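Local coordinates for protein D-glycerate 3-kinase (Cryptococcus neoformans var. grubii serotype A, PDB 6CKG) that probably phosphorylates D-glycerate at its 3-hydroxyl with ATP, as expected of a glycerate kinase built on a P-loop kinase fold, at residues F87-T90 with H91-V95; L118-L121 with E122-L125; M292-Y295 with E296-D300; T81-L84 with D85-Y88. All blocks are in the same frame, centred on the assembly; numbering follows the deposited sequence.

Interaction 1: residues F87-T90 with H91-V95; sequences FYLT and HSDQV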
loop_
_atom_site.group_PDB
_atom_site.type_symbol
_atom_site.label_atom_id
_atom_site.label_comp_id
_atom_site.label_asym_id
_atom_site.label_seq_id
_atom_site.Cartn_x
_atom_site.Cartn_y
_atom_site.Cartn_z
ATOM N N PHE A 87 -1.051 8.511 5.435
ATOM C CA PHE A 87 -0.819 9.643 4.556
ATOM C C PHE A 87 -2.075 10.044 3.770
ATOM O O PHE A 87 -1.977 10.775 2.779
ATOM C CB PHE A 87 0.338 9.324 3.612
ATOM C CG PHE A 87 1.682 9.275 4.300
ATOM C CD1 PHE A 87 2.117 8.121 4.940
ATOM C CD2 PHE A 87 2.508 10.385 4.301
ATOM C CE1 PHE A 87 3.348 8.086 5.576
ATOM C CE2 PHE A 87 3.747 10.353 4.942
ATOM C CZ PHE A 87 4.161 9.209 5.577
ATOM N N TYR A 88 -3.255 9.608 4.199
ATOM C CA TYR A 88 -4.485 10.172 3.642
ATOM C C TYR A 88 -4.500 11.695 3.790
ATOM O O TYR A 88 -3.890 12.260 4.705
ATOM C CB TYR A 88 -5.713 9.600 4.351
ATOM C CG TYR A 88 -6.173 8.217 3.930
ATOM C CD1 TYR A 88 -6.355 7.886 2.585
ATOM C CD2 TYR A 88 -6.472 7.262 4.889
ATOM C CE1 TYR A 88 -6.794 6.630 2.233
ATOM C CE2 TYR A 88 -6.913 6.018 4.549
ATOM C CZ TYR A 88 -7.073 5.694 3.228
ATOM O OH TYR A 88 -7.526 4.433 2.920
ATOM N N LEU A 89 -5.215 12.360 2.874
ATOM C CA LEU A 89 -5.501 13.782 3.010
ATOM C C LEU A 89 -6.073 14.084 4.385
ATOM O O LEU A 89 -6.732 13.243 5.005
ATOM C CB LEU A 89 -6.514 14.242 1.942
ATOM C CG LEU A 89 -6.064 14.126 0.490
ATOM C CD1 LEU A 89 -7.282 14.344 -0.441
ATOM C CD2 LEU A 89 -4.944 15.139 0.224
ATOM N N THR A 90 -5.819 15.301 4.865
ATOM C CA THR A 90 -6.547 15.770 6.033
ATOM C C THR A 90 -8.037 15.756 5.706
ATOM O O THR A 90 -8.429 15.756 4.540
ATOM C CB THR A 90 -6.116 17.185 6.432
ATOM O OG1 THR A 90 -6.508 18.102 5.408
ATOM C CG2 THR A 90 -4.610 17.271 6.632
ATOM N N HIS A 91 -8.877 15.728 6.749
ATOM C CA HIS A 91 -10.319 15.735 6.509
ATOM C C HIS A 91 -10.739 16.947 5.678
ATOM O O HIS A 91 -11.573 16.832 4.770
ATOM C CB HIS A 91 -11.083 15.708 7.837
ATOM C CG HIS A 91 -12.563 15.515 7.673
ATOM N ND1 HIS A 91 -13.460 16.561 7.710
ATOM C CD2 HIS A 91 -13.297 14.398 7.448
ATOM C CE1 HIS A 91 -14.684 16.098 7.522
ATOM N NE2 HIS A 91 -14.611 14.788 7.355
ATOM N N SER A 92 -10.176 18.123 5.978
ATOM C CA SER A 92 -10.534 19.324 5.225
ATOM C C SER A 92 -10.217 19.165 3.738
ATOM O O SER A 92 -11.038 19.503 2.871
ATOM C CB SER A 92 -9.814 20.540 5.808
ATOM O OG SER A 92 -10.362 21.718 5.265
ATOM N N ASP A 93 -9.030 18.648 3.427
ATOM C CA ASP A 93 -8.622 18.447 2.039
ATOM C C ASP A 93 -9.463 17.381 1.353
ATOM O O ASP A 93 -9.758 17.496 0.159
ATOM C CB ASP A 93 -7.144 18.055 1.972
ATOM C CG ASP A 93 -6.213 19.250 2.085
ATOM O OD1 ASP A 93 -6.700 20.397 2.183
ATOM O OD2 ASP A 93 -4.987 19.037 2.072
ATOM N N GLN A 94 -9.823 16.314 2.079
ATOM C CA GLN A 94 -10.680 15.282 1.501
ATOM C C GLN A 94 -12.061 15.841 1.179
ATOM O O GLN A 94 -12.645 15.509 0.141
ATOM C CB GLN A 94 -10.793 14.088 2.449
ATOM C CG GLN A 94 -11.839 13.063 2.020
ATOM C CD GLN A 94 -11.546 12.447 0.663
ATOM O OE1 GLN A 94 -10.425 11.999 0.397
ATOM N NE2 GLN A 94 -12.556 12.423 -0.208
ATOM N N VAL A 95 -12.595 16.694 2.058
ATOM C CA VAL A 95 -13.879 17.333 1.786
ATOM C C VAL A 95 -13.784 18.179 0.521
ATOM O O VAL A 95 -14.676 18.143 -0.330
ATOM C CB VAL A 95 -14.333 18.157 3.003
ATOM C CG1 VAL A 95 -15.513 19.084 2.659
ATOM C CG2 VAL A 95 -14.710 17.229 4.144
HETATM O O HOH W 1 -3.933 16.930 3.134
#
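Thr-90 caps the start of the helix that opens at His-91, and both of its oxygens receive backbone N-H groups of the first turn. Its OG1 accepts from the N of Asp-93 at 3.3 Å, a nearly straight bond (162° at the hydrogen) that makes it a side-chain N-cap. The hydroxyl is placed there by a chi1 of 66°, which sets OG1 between the backbone N and the carbonyl carbon. The carbonyl O of Thr-90 takes the N of Gln-94 at 2.9 Å, almost in line with the C=O bond. The backbone N of Thr-90 is satisfied through water 1, which accepts from it at 3.0 Å and donates to OD2 of Asp-93 at 2.6 Å; the carboxylate thus turns back over the cap without bonding the threonine N directly. Of the other first-turn donors, the N of His-91 is taken by Asp-162. The polar ends of two side chains also find partners beyond the turn, NE2 of His-91 at Glu-160 and NE2 of Gln-94 at Ser-98. Leu-89 packs against the turn: its CB lies 3.9 Å from CB of Asp-93 and its CD1 rests 4.0 Å from OE1 of Gln-94, the leucine crossing each of these side chains at about a right angle. The cap lies at the surface, joining the loop after strand 79-83 to helix 91-100, with strand 162-171 against Thr-90 and helix 118-129 against Phe-87.

Interaction 2: residues L118-L121 with E122-L125; sequences LPLL and EQCL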
loop_
_atom_site.group_PDB
_atom_site.type_symbol
_atom_site.label_atom_id
_atom_site.label_comp_id
_atom_site.label_asym_id
_atom_site.label_seq_id
_atom_site.Cartn_x
_atom_site.Cartn_y
_atom_site.Cartn_z
ATOM N N LEU A 118 0.015 13.594 -1.441
ATOM C CA LEU A 118 1.233 13.215 -2.151
ATOM C C LEU A 118 2.423 14.117 -1.812
ATOM O O LEU A 118 3.543 13.602 -1.710
ATOM C CB LEU A 118 0.985 13.181 -3.666
ATOM C CG LEU A 118 0.092 12.014 -4.104
ATOM C CD1 LEU A 118 -0.291 12.153 -5.582
ATOM C CD2 LEU A 118 0.803 10.697 -3.868
ATOM N N PRO A 119 2.256 15.440 -1.635
ATOM C CA PRO A 119 3.396 16.235 -1.126
ATOM C C PRO A 119 3.973 15.696 0.173
ATOM O O PRO A 119 5.202 15.650 0.322
ATOM C CB PRO A 119 2.797 17.635 -0.947
ATOM C CG PRO A 119 1.733 17.698 -2.024
ATOM C CD PRO A 119 1.138 16.316 -2.051
ATOM N N LEU A 120 3.119 15.264 1.109
ATOM C CA LEU A 120 3.609 14.772 2.396
ATOM C C LEU A 120 4.304 13.422 2.242
ATOM O O LEU A 120 5.352 13.186 2.853
ATOM C CB LEU A 120 2.455 14.669 3.400
ATOM C CG LEU A 120 2.826 14.308 4.841
ATOM C CD1 LEU A 120 3.801 15.328 5.420
ATOM C CD2 LEU A 120 1.587 14.199 5.731
ATOM N N LEU A 121 3.716 12.520 1.457
ATOM C CA LEU A 121 4.371 11.254 1.132
ATOM C C LEU A 121 5.755 11.479 0.543
ATOM O O LEU A 121 6.735 10.861 0.972
ATOM C CB LEU A 121 3.504 10.465 0.152
ATOM C CG LEU A 121 2.398 9.649 0.803
ATOM C CD1 LEU A 121 1.294 9.318 -0.210
ATOM C CD2 LEU A 121 3.023 8.382 1.381
ATOM N N GLU A 122 5.853 12.358 -0.455
ATOM C CA GLU A 122 7.141 12.613 -1.083
ATOM C C GLU A 122 8.110 13.261 -0.105
ATOM O O GLU A 122 9.282 12.872 -0.049
ATOM C CB GLU A 122 6.968 13.483 -2.325
ATOM C CG GLU A 122 6.202 12.794 -3.427
ATOM C CD GLU A 122 6.153 13.610 -4.699
ATOM O OE1 GLU A 122 7.113 14.369 -4.959
ATOM O OE2 GLU A 122 5.145 13.495 -5.429
ATOM N N GLN A 123 7.639 14.240 0.677
ATOM C CA GLN A 123 8.503 14.875 1.668
ATOM C C GLN A 123 9.030 13.853 2.674
ATOM O O GLN A 123 10.219 13.852 3.008
ATOM C CB GLN A 123 7.757 16.018 2.388
ATOM C CG GLN A 123 8.592 16.730 3.465
ATOM C CD GLN A 123 7.813 17.799 4.256
ATOM O OE1 GLN A 123 6.632 17.635 4.565
ATOM N NE2 GLN A 123 8.489 18.898 4.581
ATOM N N CYS A 124 8.158 12.973 3.173
ATOM C CA CYS A 124 8.596 12.039 4.209
ATOM C C CYS A 124 9.545 10.993 3.648
ATOM O O CYS A 124 10.548 10.653 4.284
ATOM C CB CYS A 124 7.389 11.374 4.864
ATOM S SG CYS A 124 6.539 12.554 5.990
ATOM N N LEU A 125 9.267 10.483 2.450
ATOM C CA LEU A 125 10.157 9.477 1.887
ATOM C C LEU A 125 11.514 10.080 1.548
ATOM O O LEU A 125 12.549 9.452 1.783
ATOM C CB LEU A 125 9.507 8.829 0.663
ATOM C CG LEU A 125 10.130 7.506 0.192
ATOM C CD1 LEU A 125 10.657 6.670 1.367
ATOM C CD2 LEU A 125 9.083 6.720 -0.573
#
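Glu-122, Leu-121 and Leu-120 carry most of the burial between these successive helical turns, each in a different way. Glu-122 lies back along the helix toward Leu-118: its N donates to O of Leu-118 at 2.9 Å, with 169° at the hydrogen, and its CG passes 3.3 Å from the same oxygen. With CG beside the backbone N (chi1 -66°) and the chain extended beyond it, the aliphatic part of the glutamate runs past the carbonyl, and Val-240 of the short helix 239-242 touches this side chain as well. Leu-121 meets the following turn chiefly through its backbone, its O accepting from the N of Leu-125 at 3.0 Å, while its side chain turns to the interior against Phe-87, Met-82 and Leu-241. Leu-120 makes the apolar side-chain contact, with Cys-124. Its CG stands opposite the backbone N (chi1 -174°), a setting that carries CD1 forward to 3.9 Å from SG of Cys-124 and 3.8 Å from OE1 of Gln-123, whose extended side chain crosses it at a slant. The sulfur also approaches the carbonyl O of Leu-120 at 3.4 Å, the same oxygen that accepts from the N of Cys-124 at 2.8 Å. Leu-120 and Cys-124 continue onto Pro-150 of strand 146-153. Regular i to i+4 bonding, with Leu-121, Cys-124 and Leu-125 buried and Pro-119 and Gln-123 exposed, is the pattern of an amphipathic alpha-helix, here covering the edge strand 79-83 of the central sheet.

Interaction 3: residues M292-Y295 with E296-D300; sequences MPSY and ELFQD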
loop_
_atom_site.group_PDB
_atom_site.type_symbol
_atom_site.label_atom_id
_atom_site.label_comp_id
_atom_site.label_asym_id
_atom_site.label_seq_id
_atom_site.Cartn_x
_atom_site.Cartn_y
_atom_site.Cartn_z
ATOM N N MET A 292 -11.992 -2.857 -4.826
ATOM C CA MET A 292 -11.806 -3.892 -5.844
ATOM C C MET A 292 -11.554 -3.372 -7.261
ATOM O O MET A 292 -10.765 -4.005 -7.979
ATOM C CB MET A 292 -13.018 -4.835 -5.844
ATOM C CG MET A 292 -12.821 -6.105 -5.048
ATOM S SD MET A 292 -11.441 -7.116 -5.634
ATOM C CE MET A 292 -10.489 -7.170 -4.131
ATOM N N PRO A 293 -12.180 -2.284 -7.738
ATOM C CA PRO A 293 -11.834 -1.812 -9.092
ATOM C C PRO A 293 -10.366 -1.460 -9.233
ATOM O O PRO A 293 -9.794 -1.644 -10.314
ATOM C CB PRO A 293 -12.725 -0.577 -9.290
ATOM C CG PRO A 293 -13.745 -0.635 -8.234
ATOM C CD PRO A 293 -13.210 -1.437 -7.109
ATOM N N SER A 294 -9.731 -0.985 -8.156
ATOM C CA SER A 294 -8.314 -0.662 -8.233
ATOM C C SER A 294 -7.464 -1.918 -8.362
ATOM O O SER A 294 -6.474 -1.916 -9.100
ATOM C CB SER A 294 -7.882 0.153 -7.008
ATOM O OG SER A 294 -8.302 1.506 -7.131
ATOM N N TYR A 295 -7.803 -2.976 -7.612
ATOM C CA TYR A 295 -7.137 -4.264 -7.794
ATOM C C TYR A 295 -7.305 -4.766 -9.221
ATOM O O TYR A 295 -6.341 -5.218 -9.848
ATOM C CB TYR A 295 -7.691 -5.302 -6.812
ATOM C CG TYR A 295 -7.316 -5.099 -5.353
ATOM C CD1 TYR A 295 -6.095 -5.541 -4.855
ATOM C CD2 TYR A 295 -8.206 -4.512 -4.466
ATOM C CE1 TYR A 295 -5.757 -5.372 -3.510
ATOM C CE2 TYR A 295 -7.875 -4.337 -3.122
ATOM C CZ TYR A 295 -6.656 -4.765 -2.654
ATOM O OH TYR A 295 -6.347 -4.596 -1.322
ATOM N N GLU A 296 -8.536 -4.702 -9.744
ATOM C CA GLU A 296 -8.818 -5.233 -11.078
ATOM C C GLU A 296 -8.029 -4.495 -12.156
ATOM O O GLU A 296 -7.480 -5.122 -13.070
ATOM C CB GLU A 296 -10.318 -5.155 -11.366
ATOM C CG GLU A 296 -11.165 -6.052 -10.465
ATOM C CD GLU A 296 -12.659 -5.866 -10.672
ATOM O OE1 GLU A 296 -13.053 -5.254 -11.679
ATOM O OE2 GLU A 296 -13.445 -6.356 -9.835
ATOM N N LEU A 297 -7.961 -3.165 -12.069
ATOM C CA LEU A 297 -7.383 -2.350 -13.134
ATOM C C LEU A 297 -5.876 -2.139 -13.018
ATOM O O LEU A 297 -5.191 -2.057 -14.042
ATOM C CB LEU A 297 -8.050 -0.977 -13.160
ATOM C CG LEU A 297 -9.511 -0.935 -13.598
ATOM C CD1 LEU A 297 -9.980 0.501 -13.561
ATOM C CD2 LEU A 297 -9.656 -1.514 -14.999
ATOM N N PHE A 298 -5.348 -1.986 -11.803
ATOM C CA PHE A 298 -4.029 -1.389 -11.618
ATOM C C PHE A 298 -3.005 -2.302 -10.956
ATOM O O PHE A 298 -1.823 -1.941 -10.905
ATOM C CB PHE A 298 -4.130 -0.114 -10.759
ATOM C CG PHE A 298 -5.166 0.862 -11.219
ATOM C CD1 PHE A 298 -5.246 1.253 -12.552
ATOM C CD2 PHE A 298 -6.067 1.393 -10.311
ATOM C CE1 PHE A 298 -6.206 2.172 -12.961
ATOM C CE2 PHE A 298 -7.015 2.289 -10.710
ATOM C CZ PHE A 298 -7.094 2.674 -12.045
ATOM N N GLN A 299 -3.426 -3.433 -10.404
ATOM C CA GLN A 299 -2.506 -4.271 -9.643
ATOM C C GLN A 299 -1.370 -4.805 -10.509
ATOM O O GLN A 299 -0.272 -5.047 -10.001
ATOM C CB GLN A 299 -3.285 -5.424 -9.017
ATOM C CG GLN A 299 -2.539 -6.263 -8.022
ATOM C CD GLN A 299 -3.437 -7.304 -7.405
ATOM O OE1 GLN A 299 -3.397 -7.538 -6.194
ATOM N NE2 GLN A 299 -4.272 -7.928 -8.230
ATOM N N ASP A 300 -1.599 -4.990 -11.814
ATOM C CA ASP A 300 -0.549 -5.574 -12.642
ATOM C C ASP A 300 0.620 -4.627 -12.852
ATOM O O ASP A 300 1.715 -5.090 -13.196
ATOM C CB ASP A 300 -1.104 -6.018 -14.001
ATOM C CG ASP A 300 -2.146 -7.106 -13.870
ATOM O OD1 ASP A 300 -1.889 -8.097 -13.153
ATOM O OD2 ASP A 300 -3.236 -6.953 -14.460
#
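Backbone hydrogen bonds of the i to i+4 kind tie Met-292 to Glu-296 and Ser-294 to Phe-298. The first is 2.9 Å from N of Glu-296 to O of Met-292 and lies close to the carbonyl direction; the second is also 2.9 Å, from N of Phe-298 to O of Ser-294, but reaches its acceptor 30° from the carbonyl plane. The series weakens toward Gln-299, whose N is 3.5 Å from O of Tyr-295 in a weak bond.

Among polar and aromatic groups, OE1 of Gln-299 sits at the edge of the Tyr-295 ring, close to its plane and 3.6 Å from CD1, with the amide turned 72° to the ring. A trans first torsion (chi1 -171°) and an extended chain lay the glutamine amide beside the ring. The tyrosine hydroxyl itself bonds Gln-56.

Close packing supplies the remainder. CG of Glu-296 lies 3.2 Å from O of Met-292, and OG of Ser-294 lies 3.9 Å from CE2 of Phe-298, whose ring goes on to Ile-231 and Leu-235 of helix 225-236.

The glutamate's carboxylate is fixed by two outside donors, Thr-219 OG1 and Ile-220 N, and Tyr-295 by Gln-56, so in this mostly buried part of the helix the polar ends of Glu-296 and Tyr-295 are taken up by neighbouring loops, consistent with a carboxylate and a hydroxyl held in fixed positions.

Interaction 4: residues T81-L84 with D85-Y88; sequences TMSL and DDFY. With EDO (1,2-ethanediol), chain C.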
loop_
_atom_site.group_PDB
_atom_site.type_symbol
_atom_site.label_atom_id
_atom_site.label_comp_id
_atom_site.label_asym_id
_atom_site.label_seq_id
_atom_site.Cartn_x
_atom_site.Cartn_y
_atom_site.Cartn_z
ATOM N N THR A 81 9.018 2.679 9.337
ATOM C CA THR A 81 7.898 2.205 8.528
ATOM C C THR A 81 7.008 3.365 8.106
ATOM O O THR A 81 6.655 4.216 8.935
ATOM C CB THR A 81 7.064 1.173 9.285
ATOM O OG1 THR A 81 7.862 0.023 9.561
ATOM C CG2 THR A 81 5.852 0.746 8.429
ATOM N N MET A 82 6.653 3.395 6.817
ATOM C CA MET A 82 5.613 4.267 6.277
ATOM C C MET A 82 4.442 3.406 5.820
ATOM O O MET A 82 4.617 2.503 4.990
ATOM C CB MET A 82 6.131 5.099 5.098
ATOM C CG MET A 82 6.903 6.323 5.507
ATOM S SD MET A 82 7.669 7.179 4.124
ATOM C CE MET A 82 6.236 7.525 3.079
ATOM N N SER A 83 3.257 3.681 6.355
ATOM C CA SER A 83 2.029 3.026 5.928
ATOM C C SER A 83 1.199 4.016 5.117
ATOM O O SER A 83 0.959 5.137 5.568
ATOM C CB SER A 83 1.232 2.529 7.131
ATOM O OG SER A 83 2.034 1.699 7.933
ATOM N N LEU A 84 0.760 3.595 3.932
ATOM C CA LEU A 84 0.049 4.503 3.030
ATOM C C LEU A 84 -1.154 5.173 3.700
ATOM O O LEU A 84 -1.407 6.365 3.487
ATOM C CB LEU A 84 -0.395 3.742 1.784
ATOM C CG LEU A 84 -1.103 4.570 0.712
ATOM C CD1 LEU A 84 -0.116 5.571 0.146
ATOM C CD2 LEU A 84 -1.614 3.627 -0.384
ATOM N N ASP A 85 -1.903 4.430 4.517
ATOM C CA ASP A 85 -3.109 4.987 5.128
ATOM C C ASP A 85 -2.799 6.132 6.086
ATOM O O ASP A 85 -3.665 6.972 6.338
ATOM C CB ASP A 85 -3.871 3.911 5.890
ATOM C CG ASP A 85 -4.426 2.834 4.995
ATOM O OD1 ASP A 85 -4.058 2.768 3.795
ATOM O OD2 ASP A 85 -5.235 2.043 5.518
ATOM N N ASP A 86 -1.594 6.176 6.658
ATOM C CA ASP A 86 -1.262 7.293 7.536
ATOM C C ASP A 86 -1.054 8.585 6.764
ATOM O O ASP A 86 -0.913 9.645 7.384
ATOM C CB ASP A 86 -0.012 6.979 8.359
ATOM C CG ASP A 86 -0.289 6.004 9.465
ATOM O OD1 ASP A 86 -1.247 6.249 10.227
ATOM O OD2 ASP A 86 0.427 4.975 9.547
ATOM N N PHE A 87 -1.051 8.511 5.435
ATOM C CA PHE A 87 -0.819 9.643 4.556
ATOM C C PHE A 87 -2.075 10.044 3.770
ATOM O O PHE A 87 -1.977 10.775 2.779
ATOM C CB PHE A 87 0.338 9.324 3.612
ATOM C CG PHE A 87 1.682 9.275 4.300
ATOM C CD1 PHE A 87 2.117 8.121 4.940
ATOM C CD2 PHE A 87 2.508 10.385 4.301
ATOM C CE1 PHE A 87 3.348 8.086 5.576
ATOM C CE2 PHE A 87 3.747 10.353 4.942
ATOM C CZ PHE A 87 4.161 9.209 5.577
ATOM N N TYR A 88 -3.255 9.608 4.199
ATOM C CA TYR A 88 -4.485 10.172 3.642
ATOM C C TYR A 88 -4.500 11.695 3.790
ATOM O O TYR A 88 -3.890 12.260 4.705
ATOM C CB TYR A 88 -5.713 9.600 4.351
ATOM C CG TYR A 88 -6.173 8.217 3.930
ATOM C CD1 TYR A 88 -6.355 7.886 2.585
ATOM C CD2 TYR A 88 -6.472 7.262 4.889
ATOM C CE1 TYR A 88 -6.794 6.630 2.233
ATOM C CE2 TYR A 88 -6.913 6.018 4.549
ATOM C CZ TYR A 88 -7.073 5.694 3.228
ATOM O OH TYR A 88 -7.526 4.433 2.920
HETATM C C1 EDO C . 3.724 6.417 10.857
HETATM O O1 EDO C . 2.359 6.515 11.315
HETATM C C2 EDO C . 3.741 6.423 9.332
HETATM O O2 EDO C . 3.018 5.279 8.856
#
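Met-82 and Phe-87 cross at about a right angle, the thioether chain reaching the far end of the ring. The methyl CE of Met-82 lies 3.7 Å from CZ of Phe-87, and SD is 5.2 Å from the ring centroid, 50° off the ring normal, an oblique Met-aromatic contact. A bend at the last torsion (chi3 57°) folds CE back to the ring after an otherwise extended chain. At the ring edge, O of Ser-83 lies in the ring plane, 3.3 Å from CD1 of Phe-87, where the aromatic C-H meets the carbonyl.

The turn that brings these groups together is a short 3-10 segment following strand 79-83, the edge strand of the parallel part of the central sheet in a fold of the P-loop kinase type. N of Asp-86 donates to O of Ser-83 at 3.0 Å, and N of Phe-87 to O of Leu-84 at 2.9 Å; both donors stand above the carbonyl planes, about 50° out of them, as befits so tight a winding.

A bound 1,2-ethanediol, probably from the crystallisation liquor, bridges the backbone N of Ser-83 and the carboxylate of Asp-86. Its O2 accepts from N of Ser-83 at 3.0 Å and donates to OD2 of Asp-86 at 2.7 Å, so the diol links strand and turn. CB of Ser-83 lies 3.5 Å from the same OD2, while the other oxygen, OD1, takes the N of Tyr-152. OG of Ser-83 is turned to Glu-180, and Asp-85 forms a salt bridge with Lys-154.

Along the chain, interaction 4 comes first, at the end of strand 79-83, and runs into interaction 1, with which it shares Phe-87 and Tyr-88; interaction 2 follows on helix 118-129 and interaction 3 far later, on helix 281-298. The centres of interactions 2 and 4 are about 10 Å apart, and CG of Phe-87 lies 3.3 Å from CD2 of Leu-121. Phe-87 thus ties the C-terminal end of edge strand 79-83, the following loop and helix 118-129 into one unit on one side of the mixed sheet. Interaction 3 stands apart, about 19 Å between centres from interaction 4 and about 23 Å from interactions 1 and 2; its Tyr-295 and Gln-299 meet the more central strand 48-53.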